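Local structure of 2-hydroxyisobutyryl-CoA mutase large subunit (Aquincola tertiaricarbonis, 4R3U) at residues M135-D138 / M143-G146; E291-L296 / K322-R327; A368-A373 / S407-V412. The protein works with the cobalamin-binding small subunit to interconvert 2-hydroxyisobutyryl-CoA and (S)-3-hydroxybutyryl-CoA, and supplies the substrate-binding half of the enzyme. All blocks are in the same frame, centred on the assembly; numbering follows the deposited sequence.

Interaction 1: residues M135-D138 / M143-G146; sequences MGYD and MSDG
Y137 and M143 make the apolar half of this contact. The CB of M143 sits over one face of the tyrosine ring in a CH-pi contact. CB lies 4.0 Å from the centroid of the Y137 ring and 14° off its normal. It is set toward the rim, with Y137 CE2 at 3.9 Å from M143 CB. M143 CG then passes the phenol end, 4.0 Å from Y137 OH. The methionine chain bends at both chi2 and chi3, so SD and CE do not join the contact. H141 is a further ring neighbour of Y137.

The polar half is one hydrogen bond. S144 OG donates to the backbone carbonyl of D138, with OG 2.7 Å from D138 O. The hydroxyl approaches D138 O at 145° to the C=O bond, somewhat off the carbonyl plane. The same OG lies 3.6 Å from Y137 CB, at the foot of the ring.

Charged groups lie around the pair. The D138 carboxylate is engaged elsewhere, with OD2 bonded to T552 and in a salt bridge with R513, and OD1 bonded to the backbone N of G554. L26 of the small subunit packs on both Y137 and M143, and D145 forms a salt bridge with K86 of that chain.

The segments follow helix 131-135, which ends in a Schellman motif at G136. The contact thus folds the start of the next loop back on itself beside the cobalamin-binding partner. Its chemistry is mixed: the serine hydroxyl satisfies a main-chain oxygen, while one face of the tyrosine is covered by an aliphatic carbon.

Interaction 2: residues E291-L296 / K322-R327; sequences EFAPRL and KIMKER. With 3KK (S-{(3R,5R,9R)-1-[(2R,3S,4R,5R)-5-(6-amino-9H-purin-9-yl)-4-hydroxy-3-(phosphonooxy)tetrahydrofuran-2-yl]-3,5,9-trihydroxy-8,8-dimethyl-3,5-dioxido-10,14-dioxo-2,4,6-trioxa-11,15-diaza-3lambda~5~,5lambda~5~-diphosphaheptadecan-17-yl} 2-hydroxy-2-methylpropanethioate), chain F.
A293 and M324 join two parts of the TIM-barrel domain: the 3-10 turn 293-295, which leads into strand 298-302, and the last turns of helix 306-327. The turn also carries R295, a residue of the acyl-CoA binding site.

The packing rests on a single methyl group. M324 CE meets the methyl of A293, 3.5 Å from A293 CB. It also comes within 4.4 Å of L296 CD1. M324 has CG beside the backbone N (chi1 -61°), and bends at chi2 and chi3 place CE against A293. All three touching residues are buried.

R295 takes no part in the packing on M324; its guanidinium lies at the ligand. Its NH1 gives a hydrogen bond to a 3'-phosphate oxygen of 2-hydroxyisobutyryl-CoA, modelled at 2.5 Å from R295 NH1 to 3KK O8A. The bond is bent, with an N-H...acceptor angle of 139°. The phosphate phosphorus P3B lies in the guanidinium plane, at its edge. NH2 is bonded to N248 OD1, which helps set the rotation of the group. R339 stands close by, consistent with a basic setting for the phosphate. Replacing R295 with a leucine would remove the guanidinium and is likely to leave the 3'-phosphate without this positive partner and N248 OD1 without this donor.

The turn is tied down by R295 N to F292 O and L296 N to A293 O, and by R337 on P294 O. F292 and L296 pack on helix 264-283. On the helix 306-327 side, K322 and I323 pack on helix 420-442. The contact therefore lies between these helices, just ahead of strand 298-302.

Interaction 3: residues A368-A373 / S407-V412; sequences AVLGGA and SGVADV
V369 and L370, at the C-terminal end of barrel helix 357-370, receive V409 from the loop after helix 390-405. V369 CG1 touches V409 CG2 at 3.6 Å. L370 CD2 reaches the branch point of the same valine, 4.0 Å from V409 CB. In both pairs the side chains cross at about a right angle. V369 turns CG1 anti to its own nitrogen (chi1 172°), which sets that methyl against V409. V409 presents CG2, the methyl held between its backbone N and carbonyl carbon.

Other apolar side chains pack against this cluster. I403 of helix 390-405 packs on V369 and V409, and W96 also packs on V369. F306 and V310 of helix 306-327 lie on L370. F307 of the second large subunit touches both L370 and V409, so the cluster continues into that subunit.

Backbone turns shape the two segments. The helix stops in a Schellman motif, where G372 takes positive phi and A373 N bonds back to A368 O at 3.0 Å. On the other side, G408 ends helical geometry and starts a type I turn, with D411 N 3.1 Å from G408 O. The D411 side chain then forms a salt bridge with R45 of the second large subunit. S407 OG bonds to I403 O, and V409 N makes a weak bond to S407 OG at 3.4 Å.

From the N terminus the three contacts come in series, and none nests in or crosses another. Interaction 1 closes first, over a loop with four residues between its segments, after strand 125-128 and helix 131-135. It faces the small subunit. Interaction 2 spans 25 residues and closes over strand 298-302 and most of helix 306-327, at the CoA end of the barrel. Interaction 3 spans 33 residues, including strand 375-377 and helix 390-405, and reaches the second large subunit. Helix 306-327 serves two of them, giving M324 to interaction 2 and neighbours to interaction 3. Interactions 1 and 3 lie on opposite sides of the chain's centre, about 41 Å apart between centres.

Interaction 1: residues M135-D138 / M143-G146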
loop_
_atom_site.group_PDB
_atom_site.type_symbol
_atom_site.label_atom_id
_atom_site.label_comp_id
_atom_site.label_asym_id
_atom_site.label_seq_id
_atom_site.Cartn_x
_atom_site.Cartn_y
_atom_site.Cartn_z
ATOM N N MET A 135 -27.390 -2.507 22.090
ATOM C CA MET A 135 -28.462 -3.431 22.442
ATOM C C MET A 135 -29.675 -2.772 23.124
ATOM O O MET A 135 -30.649 -3.455 23.412
ATOM C CB MET A 135 -27.889 -4.621 23.256
ATOM C CG MET A 135 -26.839 -5.429 22.518
ATOM S SD MET A 135 -27.266 -5.853 20.812
ATOM C CE MET A 135 -28.396 -7.285 20.995
ATOM N N GLY A 136 -29.599 -1.467 23.360
ATOM C CA GLY A 136 -30.688 -0.681 23.934
ATOM C C GLY A 136 -30.785 -0.631 25.443
ATOM O O GLY A 136 -31.830 -0.256 25.983
ATOM N N TYR A 137 -29.699 -0.986 26.132
ATOM C CA TYR A 137 -29.657 -1.023 27.590
ATOM C C TYR A 137 -28.913 0.140 28.185
ATOM O O TYR A 137 -27.935 0.639 27.607
ATOM C CB TYR A 137 -28.980 -2.315 28.096
ATOM C CG TYR A 137 -29.667 -3.603 27.706
ATOM C CD1 TYR A 137 -30.873 -3.976 28.286
ATOM C CD2 TYR A 137 -29.066 -4.495 26.818
ATOM C CE1 TYR A 137 -31.496 -5.179 27.953
ATOM C CE2 TYR A 137 -29.690 -5.684 26.455
ATOM C CZ TYR A 137 -30.896 -6.035 27.041
ATOM O OH TYR A 137 -31.500 -7.227 26.709
ATOM N N ASP A 138 -29.342 0.536 29.388
ATOM C CA ASP A 138 -28.629 1.539 30.164
ATOM C C ASP A 138 -27.442 0.813 30.797
ATOM O O ASP A 138 -27.489 -0.405 30.969
ATOM C CB ASP A 138 -29.533 2.115 31.263
ATOM C CG ASP A 138 -30.584 3.059 30.767
ATOM O OD1 ASP A 138 -30.471 3.517 29.608
ATOM O OD2 ASP A 138 -31.528 3.341 31.533
ATOM N N MET A 143 -27.936 -6.908 32.134
ATOM C CA MET A 143 -27.349 -7.394 30.888
ATOM C C MET A 143 -26.062 -6.635 30.493
ATOM O O MET A 143 -25.260 -7.162 29.723
ATOM C CB MET A 143 -28.385 -7.390 29.754
ATOM C CG MET A 143 -29.399 -8.542 29.822
ATOM S SD MET A 143 -28.648 -10.231 29.848
ATOM C CE MET A 143 -27.706 -10.275 28.254
ATOM N N SER A 144 -25.848 -5.440 31.073
ATOM C CA SER A 144 -24.718 -4.545 30.818
ATOM C C SER A 144 -23.448 -4.890 31.595
ATOM O O SER A 144 -22.371 -4.509 31.151
ATOM C CB SER A 144 -25.114 -3.093 31.080
ATOM O OG SER A 144 -26.315 -2.772 30.401
ATOM N N ASP A 145 -23.568 -5.595 32.741
ATOM C CA ASP A 145 -22.443 -5.997 33.624
ATOM C C ASP A 145 -21.157 -6.357 32.869
ATOM O O ASP A 145 -21.189 -7.209 31.971
ATOM C CB ASP A 145 -22.862 -7.170 34.543
ATOM C CG ASP A 145 -21.865 -7.515 35.634
ATOM O OD1 ASP A 145 -21.802 -6.766 36.641
ATOM O OD2 ASP A 145 -21.160 -8.547 35.493
ATOM N N GLY A 146 -20.063 -5.678 33.207
ATOM C CA GLY A 146 -18.759 -5.911 32.585
ATOM C C GLY A 146 -18.610 -5.464 31.139
ATOM O O GLY A 146 -17.574 -5.706 30.529
#

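Interaction 2: residues E291-L296 / K322-R327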
loop_
_atom_site.group_PDB
_atom_site.type_symbol
_atom_site.label_atom_id
_atom_site.label_comp_id
_atom_site.label_asym_id
_atom_site.label_seq_id
_atom_site.Cartn_x
_atom_site.Cartn_y
_atom_site.Cartn_z
ATOM N N GLU A 291 -38.205 12.735 -2.548
ATOM C CA GLU A 291 -38.173 13.487 -1.291
ATOM C C GLU A 291 -37.097 12.924 -0.336
ATOM O O GLU A 291 -36.719 13.622 0.604
ATOM C CB GLU A 291 -39.536 13.430 -0.573
ATOM C CG GLU A 291 -40.694 14.151 -1.244
ATOM C CD GLU A 291 -41.938 14.206 -0.374
ATOM O OE1 GLU A 291 -42.986 13.657 -0.795
ATOM O OE2 GLU A 291 -41.859 14.777 0.741
ATOM N N PHE A 292 -36.642 11.658 -0.530
ATOM C CA PHE A 292 -35.707 11.006 0.399
ATOM C C PHE A 292 -34.540 10.268 -0.241
ATOM O O PHE A 292 -33.458 10.244 0.349
ATOM C CB PHE A 292 -36.471 10.092 1.392
ATOM C CG PHE A 292 -37.076 8.850 0.775
ATOM C CD1 PHE A 292 -38.336 8.890 0.182
ATOM C CD2 PHE A 292 -36.384 7.637 0.784
ATOM C CE1 PHE A 292 -38.885 7.746 -0.405
ATOM C CE2 PHE A 292 -36.933 6.495 0.193
ATOM C CZ PHE A 292 -38.177 6.561 -0.403
ATOM N N ALA A 293 -34.732 9.672 -1.441
ATOM C CA ALA A 293 -33.664 8.960 -2.156
ATOM C C ALA A 293 -32.347 9.739 -2.295
ATOM O O ALA A 293 -31.283 9.125 -2.068
ATOM C CB ALA A 293 -34.138 8.452 -3.491
ATOM N N PRO A 294 -32.359 11.082 -2.553
ATOM C CA PRO A 294 -31.079 11.820 -2.633
ATOM C C PRO A 294 -30.204 11.729 -1.373
ATOM O O PRO A 294 -28.978 11.755 -1.483
ATOM C CB PRO A 294 -31.523 13.265 -2.881
ATOM C CG PRO A 294 -32.855 13.161 -3.492
ATOM C CD PRO A 294 -33.495 11.981 -2.849
ATOM N N ARG A 295 -30.853 11.590 -0.192
ATOM C CA ARG A 295 -30.235 11.508 1.133
ATOM C C ARG A 295 -29.932 10.094 1.659
ATOM O O ARG A 295 -29.284 9.949 2.707
ATOM C CB ARG A 295 -31.016 12.337 2.156
ATOM C CG ARG A 295 -30.643 13.821 2.151
ATOM C CD ARG A 295 -29.288 14.044 2.799
ATOM N NE ARG A 295 -28.701 15.294 2.349
ATOM C CZ ARG A 295 -27.413 15.593 2.418
ATOM N NH1 ARG A 295 -26.976 16.759 1.979
ATOM N NH2 ARG A 295 -26.553 14.731 2.938
ATOM N N LEU A 296 -30.351 9.047 0.911
ATOM C CA LEU A 296 -30.015 7.672 1.270
ATOM C C LEU A 296 -28.517 7.524 1.030
ATOM O O LEU A 296 -27.949 8.212 0.170
ATOM C CB LEU A 296 -30.776 6.653 0.390
ATOM C CG LEU A 296 -32.291 6.536 0.555
ATOM C CD1 LEU A 296 -32.886 5.705 -0.568
ATOM C CD2 LEU A 296 -32.656 5.940 1.909
ATOM N N LYS A 322 -29.944 2.297 -11.884
ATOM C CA LYS A 322 -30.941 1.587 -12.677
ATOM C C LYS A 322 -32.200 1.255 -11.887
ATOM O O LYS A 322 -33.293 1.427 -12.412
ATOM C CB LYS A 322 -30.328 0.352 -13.359
ATOM C CG LYS A 322 -29.386 0.725 -14.491
ATOM C CD LYS A 322 -28.630 -0.454 -15.091
ATOM C CE LYS A 322 -27.920 -0.005 -16.352
ATOM N NZ LYS A 322 -27.339 -1.144 -17.110
ATOM N N ILE A 323 -32.039 0.822 -10.617
ATOM C CA ILE A 323 -33.137 0.445 -9.706
ATOM C C ILE A 323 -33.994 1.668 -9.388
ATOM O O ILE A 323 -35.211 1.620 -9.544
ATOM C CB ILE A 323 -32.588 -0.242 -8.418
ATOM C CG1 ILE A 323 -31.978 -1.635 -8.726
ATOM C CG2 ILE A 323 -33.648 -0.345 -7.328
ATOM C CD1 ILE A 323 -31.004 -2.176 -7.552
ATOM N N MET A 324 -33.348 2.761 -8.950
ATOM C CA MET A 324 -33.992 4.024 -8.589
ATOM C C MET A 324 -34.759 4.653 -9.756
ATOM O O MET A 324 -35.930 5.016 -9.588
ATOM C CB MET A 324 -32.968 4.992 -7.959
ATOM C CG MET A 324 -32.339 4.457 -6.664
ATOM S SD MET A 324 -33.485 3.739 -5.426
ATOM C CE MET A 324 -34.100 5.164 -4.716
ATOM N N LYS A 325 -34.142 4.689 -10.951
ATOM C CA LYS A 325 -34.773 5.210 -12.155
ATOM C C LYS A 325 -35.854 4.288 -12.683
ATOM O O LYS A 325 -36.997 4.725 -12.826
ATOM C CB LYS A 325 -33.737 5.496 -13.267
ATOM C CG LYS A 325 -34.331 6.286 -14.443
ATOM C CD LYS A 325 -33.550 6.108 -15.738
ATOM C CE LYS A 325 -33.707 7.312 -16.611
ATOM N NZ LYS A 325 -32.600 7.419 -17.594
ATOM N N GLU A 326 -35.488 3.030 -13.022
ATOM C CA GLU A 326 -36.398 2.072 -13.650
ATOM C C GLU A 326 -37.444 1.470 -12.756
ATOM O O GLU A 326 -38.611 1.404 -13.164
ATOM C CB GLU A 326 -35.653 0.996 -14.455
ATOM C CG GLU A 326 -34.739 1.533 -15.558
ATOM C CD GLU A 326 -35.299 2.349 -16.716
ATOM O OE1 GLU A 326 -36.447 2.082 -17.148
ATOM O OE2 GLU A 326 -34.550 3.202 -17.248
ATOM N N ARG A 327 -37.054 1.037 -11.543
ATOM C CA ARG A 327 -37.977 0.394 -10.612
ATOM C C ARG A 327 -38.752 1.389 -9.738
ATOM O O ARG A 327 -39.921 1.155 -9.448
ATOM C CB ARG A 327 -37.224 -0.644 -9.758
ATOM C CG ARG A 327 -38.127 -1.532 -8.902
ATOM C CD ARG A 327 -37.386 -2.064 -7.693
ATOM N NE ARG A 327 -38.272 -2.894 -6.889
ATOM C CZ ARG A 327 -38.199 -4.218 -6.846
ATOM N NH1 ARG A 327 -39.056 -4.908 -6.121
ATOM N NH2 ARG A 327 -37.210 -4.856 -7.461
HETATM C C4 3KK F . -19.223 -1.823 13.765
HETATM C C3 3KK F . -18.289 -1.069 12.825
HETATM C C2 3KK F . -17.498 -2.051 11.963
HETATM O O3 3KK F . -17.386 -0.328 13.628
HETATM C C1 3KK F . -19.041 -0.093 11.910
HETATM O O1 3KK F . -20.115 -0.380 11.376
HETATM S S1P 3KK F . -18.212 1.449 11.711
HETATM C C2P 3KK F . -19.335 2.392 10.642
HETATM C C3P 3KK F . -18.920 3.841 10.600
HETATM N N4P 3KK F . -19.790 4.530 9.657
HETATM C C5P 3KK F . -19.425 5.662 9.047
HETATM O O5P 3KK F . -18.346 6.236 9.225
HETATM C C6P 3KK F . -20.494 6.193 8.086
HETATM C C7P 3KK F . -20.124 7.547 7.501
HETATM N N8P 3KK F . -21.128 7.965 6.515
HETATM C C9P 3KK F . -21.126 9.207 6.006
HETATM O O9P 3KK F . -20.312 10.064 6.352
HETATM C CAP 3KK F . -22.291 9.549 5.032
HETATM O OAP 3KK F . -23.530 8.923 5.428
HETATM C CBP 3KK F . -21.974 9.443 3.501
HETATM C CDP 3KK F . -23.135 10.033 2.686
HETATM C CEP 3KK F . -21.784 7.987 3.062
HETATM C CCP 3KK F . -20.718 10.261 3.131
HETATM O O6A 3KK F . -20.875 11.599 3.637
HETATM P P2A 3KK F . -19.696 12.635 3.835
HETATM O O4A 3KK F . -18.537 11.962 4.439
HETATM O O5A 3KK F . -20.265 13.823 4.517
HETATM O O3A 3KK F . -19.326 12.959 2.287
HETATM P P1A 3KK F . -20.253 13.743 1.180
HETATM O O1A 3KK F . -21.688 13.790 1.565
HETATM O O2A 3KK F . -19.902 13.194 -0.140
HETATM O O5B 3KK F . -19.543 15.201 1.328
HETATM C C5B 3KK F . -19.999 16.226 2.239
HETATM C C4B 3KK F . -20.442 17.473 1.452
HETATM O O4B 3KK F . -19.465 17.851 0.434
HETATM C C3B 3KK F . -21.758 17.225 0.722
HETATM O O3B 3KK F . -22.535 18.446 0.771
HETATM P P3B 3KK F . -23.893 18.600 1.631
HETATM O O8A 3KK F . -24.767 17.563 1.037
HETATM O O7A 3KK F . -23.440 18.359 3.017
HETATM O O9A 3KK F . -24.277 20.003 1.341
HETATM C C2B 3KK F . -21.321 16.918 -0.699
HETATM O O2B 3KK F . -22.342 17.230 -1.654
HETATM C C1B 3KK F . -20.108 17.813 -0.858
HETATM N N9A 3KK F . -19.136 17.286 -1.862
HETATM C C8A 3KK F . -18.422 16.162 -1.825
HETATM N N7A 3KK F . -17.695 16.095 -2.936
HETATM C C5A 3KK F . -17.935 17.193 -3.662
HETATM C C4A 3KK F . -18.831 17.937 -2.984
HETATM N N3A 3KK F . -19.277 19.125 -3.470
HETATM C C2A 3KK F . -18.793 19.619 -4.702
HETATM N N1A 3KK F . -17.846 18.802 -5.379
HETATM C C6A 3KK F . -17.461 17.620 -4.853
HETATM N N6A 3KK F . -16.578 16.842 -5.481
#

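Interaction 3: residues A368-A373 / S407-V412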
loop_
_atom_site.group_PDB
_atom_site.type_symbol
_atom_site.label_atom_id
_atom_site.label_comp_id
_atom_site.label_asym_id
_atom_site.label_seq_id
_atom_site.Cartn_x
_atom_site.Cartn_y
_atom_site.Cartn_z
ATOM N N ALA A 368 -10.664 1.613 -2.384
ATOM C CA ALA A 368 -11.787 2.478 -2.000
ATOM C C ALA A 368 -11.783 3.817 -2.761
ATOM O O ALA A 368 -12.841 4.282 -3.205
ATOM C CB ALA A 368 -11.765 2.724 -0.496
ATOM N N VAL A 369 -10.580 4.399 -2.932
ATOM C CA VAL A 369 -10.322 5.675 -3.617
ATOM C C VAL A 369 -10.570 5.508 -5.129
ATOM O O VAL A 369 -11.226 6.348 -5.747
ATOM C CB VAL A 369 -8.881 6.165 -3.283
ATOM C CG1 VAL A 369 -8.483 7.379 -4.120
ATOM C CG2 VAL A 369 -8.753 6.480 -1.801
ATOM N N LEU A 370 -10.066 4.402 -5.712
ATOM C CA LEU A 370 -10.231 4.072 -7.124
ATOM C C LEU A 370 -11.698 3.694 -7.376
ATOM O O LEU A 370 -12.207 3.899 -8.487
ATOM C CB LEU A 370 -9.267 2.931 -7.537
ATOM C CG LEU A 370 -7.755 3.188 -7.448
ATOM C CD1 LEU A 370 -6.999 2.092 -8.138
ATOM C CD2 LEU A 370 -7.334 4.561 -8.035
ATOM N N GLY A 371 -12.349 3.182 -6.325
ATOM C CA GLY A 371 -13.766 2.824 -6.273
ATOM C C GLY A 371 -14.716 3.997 -6.090
ATOM O O GLY A 371 -15.929 3.835 -6.266
ATOM N N GLY A 372 -14.187 5.180 -5.748
ATOM C CA GLY A 372 -14.974 6.410 -5.637
ATOM C C GLY A 372 -15.770 6.599 -4.354
ATOM O O GLY A 372 -16.844 7.206 -4.381
ATOM N N ALA A 373 -15.218 6.130 -3.205
ATOM C CA ALA A 373 -15.817 6.258 -1.866
ATOM C C ALA A 373 -15.887 7.747 -1.446
ATOM O O ALA A 373 -15.036 8.551 -1.867
ATOM C CB ALA A 373 -15.014 5.451 -0.864
ATOM N N SER A 407 0.305 10.142 -4.106
ATOM C CA SER A 407 0.108 9.161 -5.173
ATOM C C SER A 407 -0.408 9.723 -6.523
ATOM O O SER A 407 -0.226 9.074 -7.550
ATOM C CB SER A 407 -0.791 8.032 -4.682
ATOM O OG SER A 407 -2.143 8.462 -4.649
ATOM N N GLY A 408 -1.108 10.852 -6.490
ATOM C CA GLY A 408 -1.719 11.500 -7.654
ATOM C C GLY A 408 -3.058 10.915 -8.087
ATOM O O GLY A 408 -3.713 11.506 -8.941
ATOM N N VAL A 409 -3.510 9.773 -7.486
ATOM C CA VAL A 409 -4.761 9.081 -7.842
ATOM C C VAL A 409 -6.023 9.925 -7.680
ATOM O O VAL A 409 -7.085 9.546 -8.206
ATOM C CB VAL A 409 -4.929 7.693 -7.193
ATOM C CG1 VAL A 409 -3.713 6.798 -7.446
ATOM C CG2 VAL A 409 -5.265 7.815 -5.713
ATOM N N ALA A 410 -5.910 11.050 -6.922
ATOM C CA ALA A 410 -7.028 11.930 -6.632
ATOM C C ALA A 410 -7.275 12.935 -7.747
ATOM O O ALA A 410 -8.309 13.591 -7.735
ATOM C CB ALA A 410 -6.772 12.656 -5.320
ATOM N N ASP A 411 -6.343 13.062 -8.711
ATOM C CA ASP A 411 -6.428 14.097 -9.758
ATOM C C ASP A 411 -7.134 13.730 -11.063
ATOM O O ASP A 411 -7.426 14.627 -11.841
ATOM C CB ASP A 411 -5.057 14.753 -9.993
ATOM C CG ASP A 411 -4.342 15.227 -8.731
ATOM O OD1 ASP A 411 -4.994 15.310 -7.678
ATOM O OD2 ASP A 411 -3.130 15.574 -8.816
ATOM N N VAL A 412 -7.383 12.430 -11.316
ATOM C CA VAL A 412 -8.083 11.957 -12.509
ATOM C C VAL A 412 -9.256 11.143 -12.005
ATOM O O VAL A 412 -9.054 10.260 -11.169
ATOM C CB VAL A 412 -7.166 11.181 -13.512
ATOM C CG1 VAL A 412 -7.969 10.556 -14.652
ATOM C CG2 VAL A 412 -6.085 12.093 -14.077
#